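PDB 3UYU: antifreeze protein from Leucosporidium, which binds to the surface of ice crystals and inhibits their growth, conferring freeze tolerance on an Arctic yeast. Local coordinates for residues N13-A18 with S28-D33; A20-V25 with I34-A39; S124-P129 with F144-G149; S201-R206 with A218-P223. The protein carries 2 engineered substitutions. One frame throughout, in Å; residues are numbered along the deposited sequence.

Contact 1: N13-A18 with S28-D33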
loop_
_atom_site.group_PDB
_atom_site.type_symbol
_atom_site.label_atom_id
_atom_site.label_comp_id
_atom_site.label_asym_id
_atom_site.label_seq_id
_atom_site.Cartn_x
_atom_site.Cartn_y
_atom_site.Cartn_z
ATOM N N ASN A 13 -1.325 -9.585 3.356
ATOM C CA ASN A 13 -2.694 -10.017 3.642
ATOM C C ASN A 13 -3.105 -11.177 2.762
ATOM O O ASN A 13 -4.315 -11.526 2.718
ATOM C CB ASN A 13 -3.686 -8.851 3.403
ATOM C CG ASN A 13 -3.361 -7.618 4.286
ATOM O OD1 ASN A 13 -2.516 -7.670 5.229
ATOM N ND2 ASN A 13 -3.999 -6.501 3.977
ATOM N N PHE A 14 -2.129 -11.742 2.033
ATOM C CA PHE A 14 -2.447 -12.835 1.064
ATOM C C PHE A 14 -1.574 -14.058 1.305
ATOM O O PHE A 14 -0.326 -13.985 1.405
ATOM C CB PHE A 14 -2.255 -12.360 -0.421
ATOM C CG PHE A 14 -3.296 -11.388 -0.892
ATOM C CD1 PHE A 14 -3.202 -10.010 -0.568
ATOM C CD2 PHE A 14 -4.420 -11.844 -1.607
ATOM C CE1 PHE A 14 -4.204 -9.136 -0.944
ATOM C CE2 PHE A 14 -5.404 -10.978 -1.993
ATOM C CZ PHE A 14 -5.311 -9.572 -1.618
ATOM N N ALA A 15 -2.263 -15.201 1.246
ATOM C CA ALA A 15 -1.514 -16.449 1.075
ATOM C C ALA A 15 -0.921 -16.683 -0.297
ATOM O O ALA A 15 0.179 -17.182 -0.415
ATOM C CB ALA A 15 -2.433 -17.633 1.461
ATOM N N ILE A 16 -1.695 -16.327 -1.326
ATOM C CA ILE A 16 -1.251 -16.454 -2.705
ATOM C C ILE A 16 -1.746 -15.193 -3.442
ATOM O O ILE A 16 -2.923 -14.822 -3.300
ATOM C CB ILE A 16 -1.904 -17.704 -3.380
ATOM C CG1 ILE A 16 -1.542 -18.978 -2.622
ATOM C CG2 ILE A 16 -1.347 -17.865 -4.783
ATOM C CD1 ILE A 16 -2.203 -20.227 -3.231
ATOM N N LEU A 17 -0.835 -14.543 -4.149
ATOM C CA LEU A 17 -1.173 -13.401 -4.993
ATOM C C LEU A 17 -0.476 -13.570 -6.314
ATOM O O LEU A 17 0.686 -13.861 -6.336
ATOM C CB LEU A 17 -0.722 -12.086 -4.313
ATOM C CG LEU A 17 -1.146 -10.773 -5.018
ATOM C CD1 LEU A 17 -2.655 -10.546 -4.921
ATOM C CD2 LEU A 17 -0.437 -9.624 -4.305
ATOM N N ALA A 18 -1.220 -13.421 -7.422
ATOM C CA ALA A 18 -0.645 -13.653 -8.736
ATOM C C ALA A 18 -1.187 -12.657 -9.728
ATOM O O ALA A 18 -2.267 -12.177 -9.576
ATOM C CB ALA A 18 -0.897 -15.127 -9.248
ATOM N N SER A 28 -6.770 -28.754 -2.947
ATOM C CA SER A 28 -5.801 -27.938 -2.244
ATOM C C SER A 28 -6.436 -27.426 -0.939
ATOM O O SER A 28 -7.648 -27.468 -0.680
ATOM C CB SER A 28 -5.387 -26.775 -3.118
ATOM O OG SER A 28 -4.661 -27.265 -4.236
ATOM N N ALA A 29 -5.563 -26.895 -0.079
ATOM C CA ALA A 29 -5.968 -26.378 1.223
ATOM C C ALA A 29 -5.161 -25.132 1.627
ATOM O O ALA A 29 -3.999 -25.217 2.094
ATOM C CB ALA A 29 -5.788 -27.480 2.317
ATOM N N ILE A 30 -5.786 -23.971 1.433
ATOM C CA ILE A 30 -5.080 -22.717 1.550
ATOM C C ILE A 30 -5.677 -22.040 2.773
ATOM O O ILE A 30 -6.905 -21.857 2.883
ATOM C CB ILE A 30 -5.316 -21.791 0.292
ATOM C CG1 ILE A 30 -5.021 -22.503 -1.021
ATOM C CG2 ILE A 30 -4.537 -20.473 0.482
ATOM C CD1 ILE A 30 -3.644 -23.115 -1.074
ATOM N N LEU A 31 -4.813 -21.655 3.730
ATOM C CA LEU A 31 -5.237 -20.843 4.857
ATOM C C LEU A 31 -4.755 -19.415 4.680
ATOM O O LEU A 31 -3.542 -19.132 4.767
ATOM C CB LEU A 31 -4.632 -21.440 6.166
ATOM C CG LEU A 31 -4.914 -20.631 7.453
ATOM C CD1 LEU A 31 -6.312 -20.315 7.781
ATOM C CD2 LEU A 31 -4.229 -21.340 8.647
ATOM N N GLY A 32 -5.704 -18.541 4.363
ATOM C CA GLY A 32 -5.431 -17.100 4.016
ATOM C C GLY A 32 -6.078 -16.786 2.704
ATOM O O GLY A 32 -6.465 -17.686 1.937
ATOM N N ASP A 33 -6.136 -15.476 2.430
ATOM C CA ASP A 33 -6.802 -15.019 1.183
ATOM C C ASP A 33 -5.958 -15.298 -0.033
ATOM O O ASP A 33 -4.712 -15.367 -0.003
ATOM C CB ASP A 33 -7.056 -13.503 1.277
ATOM C CG ASP A 33 -8.008 -13.142 2.382
ATOM O OD1 ASP A 33 -8.735 -13.987 2.967
ATOM O OD2 ASP A 33 -8.058 -11.885 2.751
HETATM O O HOH W 1 -5.112 -13.605 4.387
HETATM O O HOH W 2 -6.577 -9.981 1.674
#

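Contact 2: A20-V25 with I34-A39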
loop_
_atom_site.group_PDB
_atom_site.type_symbol
_atom_site.label_atom_id
_atom_site.label_comp_id
_atom_site.label_asym_id
_atom_site.label_seq_id
_atom_site.Cartn_x
_atom_site.Cartn_y
_atom_site.Cartn_z
ATOM N N ALA A 20 -1.403 -13.305 -13.219
ATOM C CA ALA A 20 -1.957 -13.931 -14.422
ATOM C C ALA A 20 -2.997 -14.999 -14.155
ATOM O O ALA A 20 -3.853 -15.254 -14.967
ATOM C CB ALA A 20 -0.836 -14.544 -15.252
ATOM N N GLY A 21 -2.911 -15.635 -12.988
ATOM C CA GLY A 21 -3.860 -16.692 -12.638
ATOM C C GLY A 21 -3.412 -17.596 -11.505
ATOM O O GLY A 21 -2.227 -17.580 -11.137
ATOM N N ILE A 22 -4.391 -18.323 -10.970
ATOM C CA ILE A 22 -4.088 -19.376 -9.961
ATOM C C ILE A 22 -4.912 -20.567 -10.340
ATOM O O ILE A 22 -6.122 -20.419 -10.536
ATOM C CB ILE A 22 -4.431 -18.909 -8.552
ATOM C CG1 ILE A 22 -3.617 -17.639 -8.156
ATOM C CG2 ILE A 22 -4.146 -20.066 -7.431
ATOM C CD1 ILE A 22 -4.247 -16.952 -6.896
ATOM N N SER A 23 -4.294 -21.768 -10.434
ATOM C CA SER A 23 -5.090 -22.980 -10.738
ATOM C C SER A 23 -4.933 -23.986 -9.600
ATOM O O SER A 23 -3.918 -23.914 -8.893
ATOM C CB SER A 23 -4.559 -23.668 -12.008
ATOM O OG SER A 23 -3.167 -23.973 -11.944
ATOM N N SER A 24 -5.905 -24.879 -9.426
ATOM C CA SER A 24 -5.743 -25.936 -8.451
ATOM C C SER A 24 -6.230 -27.238 -9.081
ATOM O O SER A 24 -7.367 -27.289 -9.642
ATOM C CB SER A 24 -6.633 -25.622 -7.253
ATOM O OG SER A 24 -6.544 -26.712 -6.296
ATOM N N VAL A 25 -5.385 -28.266 -8.959
ATOM C CA VAL A 25 -5.948 -29.614 -9.022
ATOM C C VAL A 25 -6.487 -30.029 -7.592
ATOM O O VAL A 25 -5.701 -30.097 -6.642
ATOM C CB VAL A 25 -5.064 -30.640 -9.763
ATOM C CG1 VAL A 25 -3.934 -30.137 -10.662
ATOM C CG2 VAL A 25 -5.316 -32.068 -9.421
ATOM N N ILE A 34 -6.633 -15.351 -1.185
ATOM C CA ILE A 34 -5.948 -15.409 -2.438
ATOM C C ILE A 34 -6.491 -14.325 -3.431
ATOM O O ILE A 34 -7.666 -13.880 -3.303
ATOM C CB ILE A 34 -5.972 -16.832 -3.123
ATOM C CG1 ILE A 34 -7.385 -17.180 -3.596
ATOM C CG2 ILE A 34 -5.420 -17.944 -2.137
ATOM C CD1 ILE A 34 -7.458 -18.529 -4.460
ATOM N N GLY A 35 -5.594 -13.927 -4.327
ATOM C CA GLY A 35 -5.920 -12.846 -5.283
ATOM C C GLY A 35 -5.206 -12.838 -6.568
ATOM O O GLY A 35 -4.099 -13.302 -6.670
ATOM N N VAL A 36 -5.928 -12.347 -7.617
ATOM C CA VAL A 36 -5.329 -12.098 -8.914
ATOM C C VAL A 36 -5.645 -10.710 -9.423
ATOM O O VAL A 36 -6.792 -10.266 -9.244
ATOM C CB VAL A 36 -5.705 -13.145 -10.011
ATOM C CG1 VAL A 36 -5.262 -14.571 -9.570
ATOM C CG2 VAL A 36 -7.142 -13.132 -10.303
ATOM N N SER A 37 -4.598 -10.075 -9.947
ATOM C CA SER A 37 -4.726 -8.741 -10.610
ATOM C C SER A 37 -3.454 -8.559 -11.448
ATOM O O SER A 37 -2.340 -8.733 -10.968
ATOM C CB SER A 37 -4.878 -7.632 -9.562
ATOM O OG SER A 37 -4.827 -6.365 -10.261
ATOM N N PRO A 38 -3.608 -8.102 -12.730
ATOM C CA PRO A 38 -4.836 -7.574 -13.344
ATOM C C PRO A 38 -5.814 -8.590 -13.949
ATOM O O PRO A 38 -6.878 -8.229 -14.511
ATOM C CB PRO A 38 -4.256 -6.675 -14.459
ATOM C CG PRO A 38 -3.061 -7.374 -14.877
ATOM C CD PRO A 38 -2.423 -7.748 -13.517
ATOM N N ALA A 39 -5.449 -9.870 -13.823
ATOM C CA ALA A 39 -6.382 -10.914 -14.341
ATOM C C ALA A 39 -7.777 -10.910 -13.773
ATOM O O ALA A 39 -8.032 -10.648 -12.559
ATOM C CB ALA A 39 -5.770 -12.344 -14.146
#

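Contact 3: S124-P129 with F144-G149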
loop_
_atom_site.group_PDB
_atom_site.type_symbol
_atom_site.label_atom_id
_atom_site.label_comp_id
_atom_site.label_asym_id
_atom_site.label_seq_id
_atom_site.Cartn_x
_atom_site.Cartn_y
_atom_site.Cartn_z
ATOM N N SER A 124 22.991 -18.492 -11.077
ATOM C CA SER A 124 22.434 -19.679 -11.663
ATOM C C SER A 124 21.044 -19.937 -11.148
ATOM O O SER A 124 20.498 -19.118 -10.370
ATOM C CB SER A 124 23.318 -20.905 -11.294
ATOM O OG SER A 124 23.282 -21.162 -9.854
ATOM N N SER A 125 20.491 -21.070 -11.556
ATOM C CA SER A 125 19.359 -21.706 -10.873
ATOM C C SER A 125 19.843 -22.382 -9.583
ATOM O O SER A 125 21.024 -22.585 -9.383
ATOM C CB SER A 125 18.669 -22.716 -11.764
ATOM O OG SER A 125 18.190 -22.110 -12.932
ATOM N N VAL A 126 18.887 -22.671 -8.693
ATOM C CA VAL A 126 19.185 -23.349 -7.411
ATOM C C VAL A 126 18.309 -24.621 -7.301
ATOM O O VAL A 126 17.103 -24.608 -7.562
ATOM C CB VAL A 126 19.039 -22.344 -6.204
ATOM C CG1 VAL A 126 19.126 -23.087 -4.816
ATOM C CG2 VAL A 126 20.061 -21.253 -6.248
ATOM N N SER A 127 18.917 -25.739 -6.866
ATOM C CA SER A 127 18.164 -26.976 -6.621
ATOM C C SER A 127 18.420 -27.412 -5.175
ATOM O O SER A 127 19.467 -27.111 -4.624
ATOM C CB SER A 127 18.553 -28.127 -7.579
ATOM O OG SER A 127 19.897 -28.512 -7.365
ATOM N N VAL A 128 17.427 -28.084 -4.605
ATOM C CA VAL A 128 17.461 -28.482 -3.200
ATOM C C VAL A 128 17.105 -29.993 -3.225
ATOM O O VAL A 128 15.948 -30.381 -3.183
ATOM C CB VAL A 128 16.500 -27.618 -2.332
ATOM C CG1 VAL A 128 16.723 -27.918 -0.890
ATOM C CG2 VAL A 128 16.654 -26.077 -2.634
ATOM N N PRO A 129 18.139 -30.863 -3.367
ATOM C CA PRO A 129 17.892 -32.304 -3.494
ATOM C C PRO A 129 17.581 -33.046 -2.177
ATOM O O PRO A 129 17.173 -34.206 -2.198
ATOM C CB PRO A 129 19.195 -32.822 -4.097
ATOM C CG PRO A 129 20.254 -31.844 -3.587
ATOM C CD PRO A 129 19.560 -30.483 -3.555
ATOM N N PHE A 144 17.352 -14.931 -0.132
ATOM C CA PHE A 144 17.956 -15.634 -1.308
ATOM C C PHE A 144 17.668 -14.862 -2.565
ATOM O O PHE A 144 16.527 -14.491 -2.824
ATOM C CB PHE A 144 17.364 -17.060 -1.397
ATOM C CG PHE A 144 17.526 -17.777 -0.066
ATOM C CD1 PHE A 144 16.592 -17.579 0.974
ATOM C CD2 PHE A 144 18.705 -18.444 0.233
ATOM C CE1 PHE A 144 16.836 -18.153 2.271
ATOM C CE2 PHE A 144 18.928 -19.035 1.475
ATOM C CZ PHE A 144 18.016 -18.880 2.511
ATOM N N GLN A 145 18.748 -14.553 -3.287
ATOM C CA GLN A 145 18.645 -13.876 -4.589
ATOM C C GLN A 145 19.067 -14.856 -5.672
ATOM O O GLN A 145 20.260 -15.240 -5.707
ATOM C CB GLN A 145 19.561 -12.658 -4.635
ATOM C CG GLN A 145 19.359 -11.638 -3.512
ATOM C CD GLN A 145 20.422 -10.563 -3.524
ATOM O OE1 GLN A 145 21.634 -10.870 -3.671
ATOM N NE2 GLN A 145 20.016 -9.312 -3.293
ATOM N N ILE A 146 18.088 -15.364 -6.411
ATOM C CA ILE A 146 18.325 -16.457 -7.381
ATOM C C ILE A 146 17.964 -15.929 -8.767
ATOM O O ILE A 146 16.787 -15.656 -9.049
ATOM C CB ILE A 146 17.434 -17.686 -7.024
ATOM C CG1 ILE A 146 17.806 -18.207 -5.601
ATOM C CG2 ILE A 146 17.613 -18.783 -8.047
ATOM C CD1 ILE A 146 16.839 -19.147 -4.983
ATOM N N ALA A 147 18.989 -15.800 -9.622
ATOM C CA ALA A 147 18.749 -15.286 -10.963
ATOM C C ALA A 147 18.002 -16.252 -11.841
ATOM O O ALA A 147 17.251 -15.812 -12.740
ATOM C CB ALA A 147 20.063 -14.841 -11.631
ATOM N N GLY A 148 18.216 -17.550 -11.648
ATOM C CA GLY A 148 17.511 -18.563 -12.415
ATOM C C GLY A 148 16.265 -19.091 -11.731
ATOM O O GLY A 148 15.546 -18.317 -11.078
ATOM N N GLY A 149 15.999 -20.386 -11.931
ATOM C CA GLY A 149 14.861 -21.126 -11.302
ATOM C C GLY A 149 15.195 -21.646 -9.908
ATOM O O GLY A 149 16.358 -21.568 -9.467
#

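Contact 4: S201-R206 with A218-P223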
loop_
_atom_site.group_PDB
_atom_site.type_symbol
_atom_site.label_atom_id
_atom_site.label_comp_id
_atom_site.label_asym_id
_atom_site.label_seq_id
_atom_site.Cartn_x
_atom_site.Cartn_y
_atom_site.Cartn_z
ATOM N N SER A 201 2.406 -31.245 -1.912
ATOM C CA SER A 201 3.360 -30.361 -1.219
ATOM C C SER A 201 2.653 -29.382 -0.298
ATOM O O SER A 201 1.457 -29.233 -0.353
ATOM C CB SER A 201 4.187 -29.611 -2.242
ATOM O OG SER A 201 3.311 -28.832 -3.058
ATOM N N SER A 202 3.452 -28.772 0.583
ATOM C CA SER A 202 2.959 -27.813 1.591
ATOM C C SER A 202 3.955 -26.693 1.765
ATOM O O SER A 202 5.145 -26.840 1.496
ATOM C CB SER A 202 2.706 -28.534 2.927
ATOM O OG SER A 202 3.898 -29.131 3.411
ATOM N N LEU A 203 3.426 -25.540 2.188
ATOM C CA LEU A 203 4.216 -24.313 2.309
ATOM C C LEU A 203 3.632 -23.516 3.440
ATOM O O LEU A 203 2.425 -23.228 3.473
ATOM C CB LEU A 203 4.129 -23.486 1.000
ATOM C CG LEU A 203 5.082 -22.271 0.857
ATOM C CD1 LEU A 203 5.614 -22.131 -0.571
ATOM C CD2 LEU A 203 4.382 -20.987 1.322
ATOM N N ASN A 204 4.509 -23.185 4.403
ATOM C CA ASN A 204 4.113 -22.239 5.418
ATOM C C ASN A 204 4.831 -20.932 5.120
ATOM O O ASN A 204 6.053 -20.853 5.129
ATOM C CB ASN A 204 4.504 -22.692 6.849
ATOM C CG ASN A 204 3.816 -23.990 7.290
ATOM O OD1 ASN A 204 2.700 -24.329 6.907
ATOM N ND2 ASN A 204 4.489 -24.669 8.202
ATOM N N GLY A 205 4.009 -19.926 4.844
ATOM C CA GLY A 205 4.587 -18.677 4.209
ATOM C C GLY A 205 3.526 -18.093 3.295
ATOM O O GLY A 205 2.326 -18.107 3.601
ATOM N N ARG A 206 3.996 -17.517 2.163
ATOM C CA ARG A 206 3.151 -16.981 1.131
ATOM C C ARG A 206 3.807 -17.171 -0.240
ATOM O O ARG A 206 5.028 -17.323 -0.334
ATOM C CB ARG A 206 3.027 -15.451 1.299
ATOM C CG ARG A 206 2.661 -14.997 2.621
ATOM C CD ARG A 206 2.917 -13.434 2.453
ATOM N NE ARG A 206 2.961 -13.075 3.803
ATOM C CZ ARG A 206 1.886 -13.037 4.557
ATOM N NH1 ARG A 206 0.656 -13.319 4.042
ATOM N NH2 ARG A 206 1.979 -12.725 5.831
ATOM N N ALA A 218 -2.400 -29.050 -2.997
ATOM C CA ALA A 218 -1.271 -28.440 -2.244
ATOM C C ALA A 218 -1.800 -27.632 -1.071
ATOM O O ALA A 218 -2.946 -27.127 -1.095
ATOM C CB ALA A 218 -0.460 -27.534 -3.128
ATOM N N THR A 219 -0.972 -27.514 -0.035
ATOM C CA THR A 219 -1.322 -26.797 1.176
ATOM C C THR A 219 -0.457 -25.545 1.290
ATOM O O THR A 219 0.764 -25.618 1.071
ATOM C CB THR A 219 -1.018 -27.710 2.342
ATOM O OG1 THR A 219 -1.993 -28.795 2.295
ATOM C CG2 THR A 219 -1.070 -27.002 3.659
ATOM N N VAL A 220 -1.126 -24.419 1.586
ATOM C CA VAL A 220 -0.413 -23.164 1.896
ATOM C C VAL A 220 -0.989 -22.584 3.166
ATOM O O VAL A 220 -2.184 -22.301 3.203
ATOM C CB VAL A 220 -0.571 -22.105 0.750
ATOM C CG1 VAL A 220 0.157 -20.791 1.207
ATOM C CG2 VAL A 220 0.050 -22.638 -0.513
ATOM N N ASN A 221 -0.164 -22.463 4.232
ATOM C CA ASN A 221 -0.635 -21.848 5.480
ATOM C C ASN A 221 0.092 -20.551 5.664
ATOM O O ASN A 221 1.302 -20.526 5.879
ATOM C CB ASN A 221 -0.360 -22.790 6.706
ATOM C CG ASN A 221 -1.116 -24.099 6.604
ATOM O OD1 ASN A 221 -0.583 -25.165 7.052
ATOM N ND2 ASN A 221 -2.307 -24.079 6.069
ATOM N N SER A 222 -0.688 -19.435 5.571
ATOM C CA SER A 222 -0.088 -18.070 5.720
ATOM C C SER A 222 -0.379 -17.573 7.138
ATOM O O SER A 222 -1.310 -18.033 7.776
ATOM C CB SER A 222 -0.625 -17.134 4.583
ATOM O OG SER A 222 -1.987 -16.818 4.871
ATOM N N PRO A 223 0.437 -16.641 7.655
ATOM C CA PRO A 223 0.197 -15.966 8.959
ATOM C C PRO A 223 -1.185 -15.266 9.056
ATOM O O PRO A 223 -1.751 -14.724 8.078
ATOM C CB PRO A 223 1.321 -14.918 8.982
ATOM C CG PRO A 223 2.414 -15.551 8.170
ATOM C CD PRO A 223 1.636 -16.145 6.979
HETATM O O HOH W 3 -1.271 -30.888 0.412
HETATM O O HOH W 4 -2.398 -14.087 4.800
#

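Contact 1: N13-A18 with S28-D33
At one corner of the right-handed beta-helix, the bend G32-D33 packs against the chain entering strand 16-18. A15 N donates to D33 O at 2.8 Å from within the carbonyl plane, though the bond is bent (133°). The same oxygen receives a second, weak bond from I16 N. D33 O therefore accepts two successive amides where segment 13-18 turns into its strand.

On the side facing I30, A15 CB rests on I30 CG2 at 3.7 Å. I16 and I30 cross at about a right angle, and their CD1 atoms meet at 3.9 Å. G32 has no side chain, so its backbone can lie close to A15 CB.

Two waters bridge N13 and D33. One accepts from D33 N and donates to N13 O. The other donates to N13 O and, at 2.6 Å, to D33 OD2. With CG anti to its carbonyl carbon (chi1 -64°), the D33 carboxylate lies close enough to N13 O for that bridge; its OD1 takes the N-H of M66.

F14 and L17 pack on L80 and A83 of helix 76-96. I16 and I30 reach L215 of strand 212-216, and A15 and I30 touch V220 of strand 219-221.

Contact 2: A20-V25 with I34-A39
Inside the right-handed beta-helix, I22 of strand 21-25 faces I34 and V36 of strand 34-36 across the interior. The two strands lie on different faces of the beta-helix, 34-36 one coil on from 16-18. Their axes approach to 7.2 Å, and their directions are 132° apart. No hydrogen bond joins the two segments.

The apolar contacts centre on I22. Its CG1 stands anti to the carbonyl carbon (chi1 -60°) and the chain continues extended, which carries CD1 across to the other strand. There CD1 meets V36 CG1 at 3.7 Å, and the two side chains cross at a slant. I22 CG1 also lies against the same methyl. The tip reaches I34 more loosely, with 4.2 Å from I22 CD1 to I34 CB. I16 touches both I22 and I34, and F47 also packs on both.

The remaining contacts set carbon against backbone. I22 CD1 lies 3.7 Å from G35 O. G21 CA approaches V36 CG1 at 4.0 Å.

The backbone of strand 21-25 bonds to neighbours in its own sheet, with I22 paired to Y43 and T45 and G21 paired to V213. T45 and A214 are inferred ice-binding positions, and S23 touches both on the side turned away from strand 34-36. At the end of the contact, beyond the cis peptide before P38, A39 CB sits 3.6 Å from A20 O.

Contact 3: S124-P129 with F144-G149
V126, G149 and I146 have the most surface buried here, at a corner of the beta-helix where the chain leaves strand 142-146. V126 N donates to G149 O at 2.9 Å, nearly straight at 166°. V126 CG2, anti to the carbonyl carbon, points to I146 and meets CG1 of that residue at 3.8 Å. The two side chains cross at about a right angle. I146 CG2 also lies against S124 O.

G149 is bonded at both ends of its backbone. While its carbonyl takes V126 N, its own N donates to S125 OG at 3.0 Å. Next to it, G148 N donates to S124 O at 3.0 Å, approaching from well above the carbonyl plane. G148 has no side chain, and S125 OG comes within 3.6 Å of its CA. S124 OG turns back to bond S125 O.

Strand 126-128 is the outermost of its sheet within the chain and pairs in parallel with strand 150-152. S127, an inferred ice-binding position, points away from segment 144-149. I146 touches W122 of strand 118-122 and F171 of strand 169-173. Q145 NE2 bonds the carbonyls of A94, in helix 76-96, and F97.

Contact 4: S201-R206 with A218-P223
A218 begins a parallel pairing of two coils of the beta-helix, with its CB near S201 OG, itself bonded to Q198 O. T219 N donates to S201 O at 3.0 Å in the carbonyl plane, and T219 O takes a weak bond from L203 N. A water accepts from T219 OG1 and donates to S201 O.

V220 lies on the same sheet face as L203; its CG1 is only loosely in contact with L203 CD2, at 4.2 Å. N221 N then donates to L203 O at 2.8 Å, and N221 O accepts from G205 N. The N221 side chain lies beside that of N204, with amide planes 22° apart. Their OD1 atoms are both acceptors and do not bond; N204 ND2 binds E186.

S222 OG accepts from a water that lies in the guanidinium plane of R206 and accepts from its NH1. The R206 chain runs extended from CG to NE and carries the guanidinium to P223, whose CD lies over one face, toward the rim, 3.6 Å from NH2.

R206 NH1 also bonds F14 O, and S222 OG bonds L31 O. T219, V220 and N221 touch strand 29-31 on one flank. L203 and N204 touch strand 184-186 on the other.

How the contacts relate
From the N terminus, contact 1 opens at 13-18 and contact 2 at 20-25. Contact 1 then closes at 28-33 and contact 2 at 34-39, so the two cross. Contact 1 sets the corner after strand 29-31 against the entry to strand 16-18; contact 2 joins strands on different faces. They touch where strand 16-18 pairs with strand 34-36. Contact 3 follows in series at 124-129 and 144-149. It closes a corner further along the beta-helix, with its centre about 24 Å from those of contacts 1 and 2. Contact 4 comes last, pairing successive coils at 201-206 and 218-223. It touches contact 1, because strand 219-221 pairs with strand 29-31 and strand 202-209 with strand 16-18.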